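PDB 6WBT: cellulase IBT99 from Metagenomes, which probably hydrolyses 6-phospho-alpha-glucosides as a family 4 glycosyl hydrolase, using bound NAD and a manganese ion. Local coordinates for residues A[5-10]-A[34-39]; A[15-20]-A[83-88]; A[41-46]-A[68-73]. One frame throughout, in Å; residues are numbered along the deposited sequence.

Contact 1 of 3, residues A[5-10]-A[34-39]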
loop_
_atom_site.group_PDB
_atom_site.type_symbol
_atom_site.label_atom_id
_atom_site.label_comp_id
_atom_site.label_asym_id
_atom_site.label_seq_id
_atom_site.Cartn_x
_atom_site.Cartn_y
_atom_site.Cartn_z
ATOM N N LEU A 5 31.628 -18.682 -24.895
ATOM C CA LEU A 5 31.443 -18.041 -23.601
ATOM C C LEU A 5 32.641 -18.279 -22.692
ATOM O O LEU A 5 33.234 -19.363 -22.698
ATOM C CB LEU A 5 30.173 -18.553 -22.919
ATOM C CG LEU A 5 28.862 -18.310 -23.665
ATOM C CD1 LEU A 5 27.722 -19.024 -22.969
ATOM C CD2 LEU A 5 28.577 -16.822 -23.773
ATOM N N LYS A 6 32.982 -17.261 -21.903
ATOM C CA LYS A 6 34.025 -17.354 -20.888
ATOM C C LYS A 6 33.350 -17.510 -19.529
ATOM O O LYS A 6 32.791 -16.547 -18.993
ATOM C CB LYS A 6 34.929 -16.124 -20.917
ATOM C CG LYS A 6 35.927 -16.057 -19.770
ATOM C CD LYS A 6 36.754 -14.781 -19.827
ATOM C CE LYS A 6 37.678 -14.668 -18.625
ATOM N NZ LYS A 6 38.531 -13.449 -18.689
ATOM N N ILE A 7 33.399 -18.720 -18.978
ATOM C CA ILE A 7 32.756 -19.036 -17.708
ATOM C C ILE A 7 33.793 -18.928 -16.598
ATOM O O ILE A 7 34.884 -19.504 -16.699
ATOM C CB ILE A 7 32.123 -20.436 -17.736
ATOM C CG1 ILE A 7 31.343 -20.645 -19.036
ATOM C CG2 ILE A 7 31.212 -20.631 -16.535
ATOM C CD1 ILE A 7 30.185 -19.688 -19.220
ATOM N N VAL A 8 33.456 -18.193 -15.542
ATOM C CA VAL A 8 34.348 -17.968 -14.412
ATOM C C VAL A 8 33.668 -18.481 -13.151
ATOM O O VAL A 8 32.509 -18.143 -12.883
ATOM C CB VAL A 8 34.718 -16.481 -14.264
ATOM C CG1 VAL A 8 35.665 -16.282 -13.091
ATOM C CG2 VAL A 8 35.334 -15.959 -15.551
ATOM N N ILE A 9 34.386 -19.293 -12.383
ATOM C CA ILE A 9 33.900 -19.814 -11.111
ATOM C C ILE A 9 34.592 -19.014 -10.014
ATOM O O ILE A 9 35.741 -19.288 -9.654
ATOM C CB ILE A 9 34.161 -21.315 -10.973
ATOM C CG1 ILE A 9 33.444 -22.084 -12.083
ATOM C CG2 ILE A 9 33.710 -21.811 -9.607
ATOM C CD1 ILE A 9 33.596 -23.583 -11.985
ATOM N N CYS A 10 33.896 -18.013 -9.483
ATOM C CA CYS A 10 34.426 -17.185 -8.402
ATOM C C CYS A 10 34.460 -18.016 -7.126
ATOM O O CYS A 10 33.431 -18.240 -6.486
ATOM C CB CYS A 10 33.581 -15.930 -8.225
ATOM S SG CYS A 10 34.205 -14.783 -6.976
ATOM N N LYS A 34 34.065 -21.283 -24.293
ATOM C CA LYS A 34 35.345 -20.839 -24.834
ATOM C C LYS A 34 36.483 -21.178 -23.879
ATOM O O LYS A 34 37.456 -21.837 -24.262
ATOM C CB LYS A 34 35.308 -19.335 -25.109
ATOM C CG LYS A 34 36.678 -18.693 -25.250
ATOM C CD LYS A 34 36.601 -17.199 -24.982
ATOM C CE LYS A 34 37.982 -16.576 -24.861
ATOM N NZ LYS A 34 37.903 -15.168 -24.379
ATOM N N GLU A 35 36.375 -20.732 -22.627
ATOM C CA GLU A 35 37.362 -21.029 -21.601
ATOM C C GLU A 35 36.655 -21.231 -20.270
ATOM O O GLU A 35 35.569 -20.692 -20.039
ATOM C CB GLU A 35 38.405 -19.911 -21.463
ATOM C CG GLU A 35 39.403 -19.831 -22.604
ATOM C CD GLU A 35 40.392 -18.699 -22.422
ATOM O OE1 GLU A 35 41.604 -18.976 -22.301
ATOM O OE2 GLU A 35 39.956 -17.530 -22.392
ATOM N N LEU A 36 37.284 -22.012 -19.397
ATOM C CA LEU A 36 36.814 -22.225 -18.034
ATOM C C LEU A 36 37.830 -21.608 -17.082
ATOM O O LEU A 36 39.002 -21.997 -17.087
ATOM C CB LEU A 36 36.627 -23.712 -17.738
ATOM C CG LEU A 36 35.905 -24.055 -16.432
ATOM C CD1 LEU A 36 34.438 -23.658 -16.510
ATOM C CD2 LEU A 36 36.050 -25.533 -16.100
ATOM N N TRP A 37 37.385 -20.651 -16.274
ATOM C CA TRP A 37 38.263 -19.901 -15.388
ATOM C C TRP A 37 37.935 -20.210 -13.935
ATOM O O TRP A 37 36.762 -20.219 -13.545
ATOM C CB TRP A 37 38.145 -18.397 -15.649
ATOM C CG TRP A 37 38.881 -17.948 -16.874
ATOM C CD1 TRP A 37 38.445 -18.020 -18.164
ATOM C CD2 TRP A 37 40.187 -17.359 -16.924
ATOM N NE1 TRP A 37 39.397 -17.512 -19.015
ATOM C CE2 TRP A 37 40.476 -17.100 -18.278
ATOM C CE3 TRP A 37 41.138 -17.027 -15.956
ATOM C CZ2 TRP A 37 41.676 -16.522 -18.688
ATOM C CZ3 TRP A 37 42.330 -16.454 -16.365
ATOM C CH2 TRP A 37 42.588 -16.207 -17.718
ATOM N N LEU A 38 38.971 -20.459 -13.141
ATOM C CA LEU A 38 38.844 -20.669 -11.704
ATOM C C LEU A 38 39.529 -19.504 -11.005
ATOM O O LEU A 38 40.756 -19.372 -11.066
ATOM C CB LEU A 38 39.460 -22.003 -11.286
ATOM C CG LEU A 38 38.846 -23.269 -11.886
ATOM C CD1 LEU A 38 39.554 -24.500 -11.347
ATOM C CD2 LEU A 38 37.349 -23.342 -11.608
ATOM N N TYR A 39 38.743 -18.659 -10.348
ATOM C CA TYR A 39 39.257 -17.504 -9.629
ATOM C C TYR A 39 39.054 -17.692 -8.133
ATOM O O TYR A 39 38.019 -18.204 -7.696
ATOM C CB TYR A 39 38.571 -16.215 -10.085
ATOM C CG TYR A 39 38.820 -15.038 -9.169
ATOM C CD1 TYR A 39 40.033 -14.362 -9.190
ATOM C CD2 TYR A 39 37.843 -14.603 -8.282
ATOM C CE1 TYR A 39 40.267 -13.286 -8.351
ATOM C CE2 TYR A 39 38.066 -13.528 -7.441
ATOM C CZ TYR A 39 39.279 -12.874 -7.480
ATOM O OH TYR A 39 39.502 -11.806 -6.643
#
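Residues 5-10 and 34-39 are parallel neighbours, their strand axes 4.7 Å apart and inclined by 20°, with hydrogen bonds from Ile7 N to Glu35 O, Trp37 N to Ile7 O, Ile9 N to Trp37 O and Tyr39 N to Ile9 O. On the face bearing Lys6, Val8, Trp37 and Tyr39, the extended lysine chain runs over the indole of Trp37. Lys6 CE makes a CH-pi contact 3.5 Å from the centroid of the Trp37 five-membered ring, and NZ continues as a cation-pi partner above the same ring while donating to Thr77 O. A leucine in place of Lys6 would probably leave Thr77 O without this donor and part of the indole face uncovered. The strands belong to the first beta-alpha-beta unit of the Rossmann domain, whose helix 17-25 packs on the other face. There Ile9 CD1 and Leu38 CD2 lie side by side 3.8 Å apart, while Ile7 and Leu36 both rest on Leu24. At the C-terminal ends, Cys10 SG, anti to its own backbone nitrogen (chi1 -177°), lies at the edge of the Tyr39 ring, close to its plane, 3.9 Å from Tyr39 CD2, a sulfur-aromatic contact between two residues that both touch NAD.

Contact 2 of 3, residues A[15-20]-A[83-88]; sequences TYTPGI and MAQMRV. With NAD (nicotinamide-adenine-dinucleotide), chain G.
Tyr16, Thr17 and Ile20 meet Met83 and Gln85 in a buried side-chain contact between the start of helix 17-25 and the C-terminal end of strand 81-84, beside the bound NAD. Its apolar part is a tip-to-tip meeting: Ile20 CD1 lies 3.8 Å from CE of Met83, a selenomethionine here. Gln85 comes at Ile20 from the opposite direction, its OE1 3.7 Å from Ile20 CD1, and crosses Thr17 at about a right angle. The Gln85 amide is held at both ends, OE1 by Tyr147 OH and NE2 by Gly11 O, which fixes its rotation. This is the dinucleotide site of a Rossmann fold: the glycine-rich turn after strand 5-10 leads into helix 17-25, whose N-terminal end faces the pyrophosphate. Thr15 grips one phosphate oxygen twice, with both N and OG1 giving hydrogen bonds of 2.8 Å to NAD O1N. From the other segment Arg87 reaches the same pyrophosphate, its chain bent at chi3 (-64°) to bring the guanidinium edge onto NAD. NE donates almost straight, at 168°, to the bridging NAD O3, while Arg87 NH2 divides itself between NAD O2N at 2.9 Å and NAD O5D at 3.1 Å; NH1 forms a salt bridge with Glu110. The backbone joins in, Arg87 N donating to NAD O4B at 3.3 Å. NAD C5N lies over one face of the Tyr16 ring, the nicotinamide plane steeply inclined to it, with Tyr16 CE1 3.5 Å from NAD C6N, and the tyrosine side chain also touches the glucose-6-phosphate.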
loop_
_atom_site.group_PDB
_atom_site.type_symbol
_atom_site.label_atom_id
_atom_site.label_comp_id
_atom_site.label_asym_id
_atom_site.label_seq_id
_atom_site.Cartn_x
_atom_site.Cartn_y
_atom_site.Cartn_z
ATOM N N THR A 15 34.676 -26.751 -2.198
ATOM C CA THR A 15 34.442 -28.190 -2.225
ATOM C C THR A 15 33.399 -28.585 -3.262
ATOM O O THR A 15 33.325 -29.761 -3.634
ATOM C CB THR A 15 34.013 -28.684 -0.842
ATOM O OG1 THR A 15 32.792 -28.040 -0.459
ATOM C CG2 THR A 15 35.089 -28.373 0.188
ATOM N N TYR A 16 32.597 -27.634 -3.736
ATOM C CA TYR A 16 31.611 -27.892 -4.775
ATOM C C TYR A 16 32.134 -27.593 -6.172
ATOM O O TYR A 16 31.397 -27.782 -7.145
ATOM C CB TYR A 16 30.344 -27.068 -4.519
ATOM C CG TYR A 16 29.669 -27.365 -3.200
ATOM C CD1 TYR A 16 29.829 -26.517 -2.112
ATOM C CD2 TYR A 16 28.872 -28.491 -3.043
ATOM C CE1 TYR A 16 29.213 -26.783 -0.904
ATOM C CE2 TYR A 16 28.251 -28.765 -1.837
ATOM C CZ TYR A 16 28.426 -27.907 -0.772
ATOM O OH TYR A 16 27.811 -28.176 0.430
ATOM N N THR A 17 33.379 -27.130 -6.296
ATOM C CA THR A 17 33.917 -26.791 -7.613
ATOM C C THR A 17 34.029 -28.000 -8.536
ATOM O O THR A 17 33.566 -27.910 -9.685
ATOM C CB THR A 17 35.262 -26.071 -7.455
ATOM O OG1 THR A 17 35.076 -24.865 -6.704
ATOM C CG2 THR A 17 35.849 -25.730 -8.816
ATOM N N PRO A 18 34.606 -29.139 -8.128
ATOM C CA PRO A 18 34.626 -30.298 -9.038
ATOM C C PRO A 18 33.244 -30.806 -9.398
ATOM O O PRO A 18 33.090 -31.453 -10.441
ATOM C CB PRO A 18 35.419 -31.353 -8.252
ATOM C CG PRO A 18 36.204 -30.581 -7.257
ATOM C CD PRO A 18 35.334 -29.427 -6.879
ATOM N N GLY A 19 32.232 -30.533 -8.574
ATOM C CA GLY A 19 30.893 -31.004 -8.885
ATOM C C GLY A 19 30.239 -30.203 -9.995
ATOM O O GLY A 19 29.723 -30.768 -10.964
ATOM N N ILE A 20 30.255 -28.872 -9.874
ATOM C CA ILE A 20 29.592 -28.037 -10.866
ATOM C C ILE A 20 30.374 -27.971 -12.170
ATOM O O ILE A 20 29.791 -27.677 -13.219
ATOM C CB ILE A 20 29.346 -26.616 -10.322
ATOM C CG1 ILE A 20 30.643 -25.803 -10.326
ATOM C CG2 ILE A 20 28.753 -26.677 -8.921
ATOM C CD1 ILE A 20 30.423 -24.312 -10.232
HETATM N N MSE A 83 29.960 -17.713 -11.901
HETATM C CA MSE A 83 29.272 -18.527 -10.908
HETATM C C MSE A 83 29.964 -18.401 -9.555
HETATM O O MSE A 83 31.025 -18.982 -9.330
HETATM C CB MSE A 83 29.212 -19.989 -11.356
HETATM C CG MSE A 83 28.374 -20.209 -12.608
HETATM SE SE MSE A 83 28.205 -22.088 -13.109
HETATM C CE MSE A 83 30.074 -22.467 -13.512
ATOM N N ALA A 84 29.351 -17.631 -8.659
ATOM C CA ALA A 84 29.946 -17.312 -7.369
ATOM C C ALA A 84 29.630 -18.399 -6.352
ATOM O O ALA A 84 28.470 -18.787 -6.184
ATOM C CB ALA A 84 29.443 -15.958 -6.867
ATOM N N GLN A 85 30.666 -18.884 -5.674
ATOM C CA GLN A 85 30.502 -19.862 -4.605
ATOM C C GLN A 85 31.548 -19.596 -3.523
ATOM O O GLN A 85 32.226 -20.503 -3.039
ATOM C CB GLN A 85 30.594 -21.288 -5.147
ATOM C CG GLN A 85 31.841 -21.576 -5.968
ATOM C CD GLN A 85 31.886 -23.006 -6.466
ATOM O OE1 GLN A 85 30.857 -23.675 -6.563
ATOM N NE2 GLN A 85 33.083 -23.485 -6.781
HETATM N N MSE A 86 31.683 -18.334 -3.132
HETATM C CA MSE A 86 32.663 -17.943 -2.128
HETATM C C MSE A 86 32.179 -18.263 -0.720
HETATM O O MSE A 86 30.978 -18.360 -0.469
HETATM C CB MSE A 86 32.975 -16.448 -2.239
HETATM C CG MSE A 86 31.815 -15.545 -1.844
HETATM SE SE MSE A 86 32.248 -13.646 -1.935
HETATM C CE MSE A 86 32.595 -13.506 -3.848
ATOM N N ARG A 87 33.131 -18.434 0.196
ATOM C CA ARG A 87 32.855 -18.584 1.624
ATOM C C ARG A 87 33.863 -17.697 2.347
ATOM O O ARG A 87 34.963 -18.144 2.683
ATOM C CB ARG A 87 32.950 -20.040 2.073
ATOM C CG ARG A 87 32.622 -20.247 3.544
ATOM C CD ARG A 87 32.880 -21.677 3.987
ATOM N NE ARG A 87 32.015 -22.637 3.306
ATOM C CZ ARG A 87 30.812 -22.997 3.742
ATOM N NH1 ARG A 87 30.325 -22.475 4.860
ATOM N NH2 ARG A 87 30.094 -23.878 3.060
ATOM N N VAL A 88 33.486 -16.435 2.568
ATOM C CA VAL A 88 34.383 -15.493 3.226
ATOM C C VAL A 88 34.704 -15.994 4.624
ATOM O O VAL A 88 33.806 -16.312 5.413
ATOM C CB VAL A 88 33.760 -14.091 3.259
ATOM C CG1 VAL A 88 34.711 -13.110 3.927
ATOM C CG2 VAL A 88 33.412 -13.631 1.850
HETATM P PA NAD G . 34.903 -23.708 0.966
HETATM O O1A NAD G . 35.294 -22.982 2.210
HETATM O O2A NAD G . 35.292 -25.144 0.840
HETATM O O5B NAD G . 35.448 -22.891 -0.304
HETATM C C5B NAD G . 35.087 -21.491 -0.461
HETATM C C4B NAD G . 36.088 -20.818 -1.370
HETATM O O4B NAD G . 35.773 -19.405 -1.486
HETATM C C3B NAD G . 37.557 -20.876 -0.917
HETATM O O3B NAD G . 38.374 -21.296 -2.002
HETATM C C2B NAD G . 37.863 -19.420 -0.551
HETATM O O2B NAD G . 39.231 -19.081 -0.621
HETATM C C1B NAD G . 36.989 -18.702 -1.570
HETATM N N9A NAD G . 36.756 -17.293 -1.272
HETATM C C8A NAD G . 36.592 -16.731 -0.032
HETATM N N7A NAD G . 36.406 -15.435 -0.065
HETATM C C5A NAD G . 36.461 -15.116 -1.413
HETATM C C6A NAD G . 36.340 -13.892 -2.101
HETATM N N6A NAD G . 36.133 -12.725 -1.499
HETATM N N1A NAD G . 36.449 -13.921 -3.450
HETATM C C2A NAD G . 36.659 -15.100 -4.049
HETATM N N3A NAD G . 36.788 -16.308 -3.507
HETATM C C4A NAD G . 36.679 -16.252 -2.170
HETATM O O3 NAD G . 33.315 -23.592 0.776
HETATM P PN NAD G . 32.195 -24.660 0.352
HETATM O O1N NAD G . 32.613 -25.321 -0.919
HETATM O O2N NAD G . 31.874 -25.519 1.529
HETATM O O5D NAD G . 30.963 -23.679 0.059
HETATM C C5D NAD G . 31.171 -22.595 -0.880
HETATM C C4D NAD G . 30.000 -21.648 -0.814
HETATM O O4D NAD G . 28.840 -22.289 -1.392
HETATM C C3D NAD G . 29.562 -21.227 0.597
HETATM O O3D NAD G . 29.318 -19.827 0.624
HETATM C C2D NAD G . 28.261 -22.021 0.754
HETATM O O2D NAD G . 27.389 -21.537 1.763
HETATM C C1D NAD G . 27.695 -21.896 -0.654
HETATM N N1N NAD G . 26.596 -22.869 -0.915
HETATM C C2N NAD G . 25.301 -22.430 -0.980
HETATM C C3N NAD G . 24.262 -23.322 -1.195
HETATM C C7N NAD G . 22.865 -22.766 -1.313
HETATM O O7N NAD G . 21.919 -23.413 -0.873
HETATM N N7N NAD G . 22.716 -21.601 -1.927
HETATM C C4N NAD G . 24.549 -24.678 -1.312
HETATM C C5N NAD G . 25.860 -25.102 -1.281
HETATM C C6N NAD G . 26.868 -24.184 -1.085
HETATM O O HOH W 1 27.488 -25.275 2.008
#

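Contact 3 of 3, residues A[41-46]-A[68-73]. With NAD (nicotinamide-adenine-dinucleotide), chain G.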
loop_
_atom_site.group_PDB
_atom_site.type_symbol
_atom_site.label_atom_id
_atom_site.label_comp_id
_atom_site.label_asym_id
_atom_site.label_seq_id
_atom_site.Cartn_x
_atom_site.Cartn_y
_atom_site.Cartn_z
ATOM N N ILE A 41 40.836 -16.124 -4.028
ATOM C CA ILE A 41 41.805 -15.311 -3.303
ATOM C C ILE A 41 42.854 -16.160 -2.594
ATOM O O ILE A 41 43.905 -15.631 -2.207
ATOM C CB ILE A 41 41.113 -14.392 -2.279
ATOM C CG1 ILE A 41 40.422 -15.222 -1.199
ATOM C CG2 ILE A 41 40.118 -13.475 -2.974
ATOM C CD1 ILE A 41 39.841 -14.396 -0.080
ATOM N N ASP A 42 42.603 -17.454 -2.414
ATOM C CA ASP A 42 43.565 -18.369 -1.804
ATOM C C ASP A 42 44.233 -19.155 -2.926
ATOM O O ASP A 42 43.601 -20.004 -3.563
ATOM C CB ASP A 42 42.873 -19.296 -0.804
ATOM C CG ASP A 42 43.858 -20.068 0.075
ATOM O OD1 ASP A 42 45.084 -19.971 -0.151
ATOM O OD2 ASP A 42 43.406 -20.771 1.002
ATOM N N GLU A 43 45.515 -18.876 -3.163
ATOM C CA GLU A 43 46.200 -19.472 -4.306
ATOM C C GLU A 43 46.457 -20.958 -4.085
ATOM O O GLU A 43 46.193 -21.781 -4.969
ATOM C CB GLU A 43 47.509 -18.731 -4.579
ATOM C CG GLU A 43 48.188 -19.109 -5.892
ATOM C CD GLU A 43 49.386 -18.229 -6.196
ATOM O OE1 GLU A 43 49.825 -17.489 -5.290
ATOM O OE2 GLU A 43 49.886 -18.272 -7.339
ATOM N N GLU A 44 46.968 -21.323 -2.907
ATOM C CA GLU A 44 47.348 -22.712 -2.664
ATOM C C GLU A 44 46.128 -23.623 -2.586
ATOM O O GLU A 44 46.165 -24.760 -3.070
ATOM C CB GLU A 44 48.178 -22.811 -1.386
ATOM C CG GLU A 44 49.439 -21.961 -1.396
ATOM C CD GLU A 44 50.192 -22.051 -2.710
ATOM O OE1 GLU A 44 50.243 -21.038 -3.438
ATOM O OE2 GLU A 44 50.728 -23.138 -3.019
ATOM N N ARG A 45 45.040 -23.146 -1.976
ATOM C CA ARG A 45 43.835 -23.964 -1.883
ATOM C C ARG A 45 43.213 -24.188 -3.254
ATOM O O ARG A 45 42.715 -25.282 -3.547
ATOM C CB ARG A 45 42.824 -23.314 -0.938
ATOM C CG ARG A 45 41.525 -24.094 -0.790
ATOM C CD ARG A 45 40.512 -23.340 0.057
ATOM N NE ARG A 45 39.251 -24.068 0.173
ATOM C CZ ARG A 45 38.954 -24.894 1.171
ATOM N NH1 ARG A 45 39.826 -25.098 2.149
ATOM N NH2 ARG A 45 37.782 -25.515 1.193
ATOM N N GLN A 46 43.232 -23.165 -4.111
ATOM C CA GLN A 46 42.642 -23.303 -5.438
ATOM C C GLN A 46 43.473 -24.220 -6.326
ATOM O O GLN A 46 42.922 -24.967 -7.143
ATOM C CB GLN A 46 42.483 -21.929 -6.087
ATOM C CG GLN A 46 42.008 -21.981 -7.527
ATOM C CD GLN A 46 41.651 -20.618 -8.071
ATOM O OE1 GLN A 46 40.484 -20.331 -8.327
ATOM N NE2 GLN A 46 42.655 -19.768 -8.250
ATOM N N VAL A 68 43.538 -20.967 -14.522
ATOM C CA VAL A 68 43.486 -20.759 -13.081
ATOM C C VAL A 68 44.272 -19.500 -12.754
ATOM O O VAL A 68 45.395 -19.319 -13.238
ATOM C CB VAL A 68 44.044 -21.971 -12.311
ATOM C CG1 VAL A 68 43.986 -21.723 -10.812
ATOM C CG2 VAL A 68 43.273 -23.230 -12.678
ATOM N N THR A 69 43.684 -18.631 -11.936
ATOM C CA THR A 69 44.326 -17.369 -11.599
ATOM C C THR A 69 43.788 -16.861 -10.270
ATOM O O THR A 69 42.720 -17.273 -9.808
ATOM C CB THR A 69 44.104 -16.314 -12.687
ATOM O OG1 THR A 69 44.771 -15.101 -12.320
ATOM C CG2 THR A 69 42.620 -16.035 -12.853
ATOM N N VAL A 70 44.556 -15.958 -9.662
ATOM C CA VAL A 70 44.121 -15.203 -8.495
ATOM C C VAL A 70 43.996 -13.716 -8.783
ATOM O O VAL A 70 43.639 -12.952 -7.884
ATOM C CB VAL A 70 45.060 -15.436 -7.292
ATOM C CG1 VAL A 70 45.016 -16.892 -6.854
ATOM C CG2 VAL A 70 46.482 -15.020 -7.639
ATOM N N ASN A 71 44.278 -13.284 -10.012
ATOM C CA ASN A 71 44.173 -11.880 -10.380
ATOM C C ASN A 71 42.757 -11.588 -10.858
ATOM O O ASN A 71 42.298 -12.221 -11.820
ATOM C CB ASN A 71 45.176 -11.535 -11.471
ATOM C CG ASN A 71 45.085 -10.086 -11.913
ATOM O OD1 ASN A 71 44.469 -9.774 -12.932
ATOM N ND2 ASN A 71 45.705 -9.193 -11.149
ATOM N N PRO A 72 42.034 -10.655 -10.232
ATOM C CA PRO A 72 40.641 -10.426 -10.651
ATOM C C PRO A 72 40.517 -9.836 -12.044
ATOM O O PRO A 72 39.570 -10.171 -12.766
ATOM C CB PRO A 72 40.104 -9.474 -9.574
ATOM C CG PRO A 72 41.311 -8.794 -9.030
ATOM C CD PRO A 72 42.414 -9.813 -9.086
ATOM N N LYS A 73 41.444 -8.963 -12.449
ATOM C CA LYS A 73 41.346 -8.370 -13.780
ATOM C C LYS A 73 41.534 -9.422 -14.866
ATOM O O LYS A 73 40.820 -9.412 -15.874
ATOM C CB LYS A 73 42.365 -7.243 -13.940
ATOM C CG LYS A 73 42.211 -6.477 -15.245
ATOM C CD LYS A 73 43.045 -5.210 -15.269
ATOM C CE LYS A 73 42.760 -4.399 -16.525
ATOM N NZ LYS A 73 43.516 -3.118 -16.553
HETATM P PA NAD G . 34.903 -23.708 0.966
HETATM O O1A NAD G . 35.294 -22.982 2.210
HETATM O O2A NAD G . 35.292 -25.144 0.840
HETATM O O5B NAD G . 35.448 -22.891 -0.304
HETATM C C5B NAD G . 35.087 -21.491 -0.461
HETATM C C4B NAD G . 36.088 -20.818 -1.370
HETATM O O4B NAD G . 35.773 -19.405 -1.486
HETATM C C3B NAD G . 37.557 -20.876 -0.917
HETATM O O3B NAD G . 38.374 -21.296 -2.002
HETATM C C2B NAD G . 37.863 -19.420 -0.551
HETATM O O2B NAD G . 39.231 -19.081 -0.621
HETATM C C1B NAD G . 36.989 -18.702 -1.570
HETATM N N9A NAD G . 36.756 -17.293 -1.272
HETATM C C8A NAD G . 36.592 -16.731 -0.032
HETATM N N7A NAD G . 36.406 -15.435 -0.065
HETATM C C5A NAD G . 36.461 -15.116 -1.413
HETATM C C6A NAD G . 36.340 -13.892 -2.101
HETATM N N6A NAD G . 36.133 -12.725 -1.499
HETATM N N1A NAD G . 36.449 -13.921 -3.450
HETATM C C2A NAD G . 36.659 -15.100 -4.049
HETATM N N3A NAD G . 36.788 -16.308 -3.507
HETATM C C4A NAD G . 36.679 -16.252 -2.170
HETATM O O3 NAD G . 33.315 -23.592 0.776
HETATM P PN NAD G . 32.195 -24.660 0.352
HETATM O O1N NAD G . 32.613 -25.321 -0.919
HETATM O O2N NAD G . 31.874 -25.519 1.529
HETATM O O5D NAD G . 30.963 -23.679 0.059
HETATM C C5D NAD G . 31.171 -22.595 -0.880
HETATM C C4D NAD G . 30.000 -21.648 -0.814
HETATM O O4D NAD G . 28.840 -22.289 -1.392
HETATM C C3D NAD G . 29.562 -21.227 0.597
HETATM O O3D NAD G . 29.318 -19.827 0.624
HETATM C C2D NAD G . 28.261 -22.021 0.754
HETATM O O2D NAD G . 27.389 -21.537 1.763
HETATM C C1D NAD G . 27.695 -21.896 -0.654
HETATM N N1N NAD G . 26.596 -22.869 -0.915
HETATM C C2N NAD G . 25.301 -22.430 -0.980
HETATM C C3N NAD G . 24.262 -23.322 -1.195
HETATM C C7N NAD G . 22.865 -22.766 -1.313
HETATM O O7N NAD G . 21.919 -23.413 -0.873
HETATM N N7N NAD G . 22.716 -21.601 -1.927
HETATM C C4N NAD G . 24.549 -24.678 -1.312
HETATM C C5N NAD G . 25.860 -25.102 -1.281
HETATM C C6N NAD G . 26.868 -24.184 -1.085
#
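Gln46 and Val68 form the closely packed half of this contact, where the first turn of helix 43-60 lies against the end of strand 66-69 in the second beta-alpha-beta unit. Carried across by a CG anti to the backbone N (chi1 174°), the extended glutamine slides past the valine in the opposite direction, with Gln46 CG 3.8 Å from Val68 CG1. Leu38 of the neighbouring strand adjoins both residues. The looser half faces solvent: Glu43, itself exposed, crosses the partly exposed Val70 at about a right angle, Glu43 CB 3.8 Å from Val70 CG1. Around Val70 the chain is set by local bonds: an ST turn in which Asn71 N donates to Thr69 OG1 at 3.0 Å, and Asn71, the N-cap of helix 72-76, whose OD1 accepts from Glu74 N. The other flank of 41-46 serves the cofactor. Ile41 CD1 approaches the adenine, 3.6 Å from NAD N7A, and Arg45 extends NH2 to NAD O2A in a weak hydrogen bond. The helix thus meets the strand through aliphatic carbons and the buried Gln46 amide, beside Thr69 O, and turns Arg45 toward the phosphate, where salt-bridged Glu295 shares its charge: one flank packs, another binds.

Overall arrangement
Contacts 1 and 2 are buried, whereas contact 3 lies at the surface, on the outermost strand 66-69. All three hang on the parallel part of one mixed sheet: strand 5-10 pairs with 33-39 in contact 1 and borders strand 81-84 of contact 2, where Val8 O and Met83 N probably bond, and strand 33-39 borders 66-69 of contact 3, with Leu38 O close to Thr69 N. Helix 17-25 of contact 2 also connects the two strands of contact 1. Backbone hydrogen bonds dominate contact 1; in contact 2 the segments meet through side chains, and each hydrogen-bonds to NAD; contact 3 relies on side-chain packing with one buried amide, yet reaches the same cofactor from the adenosine side.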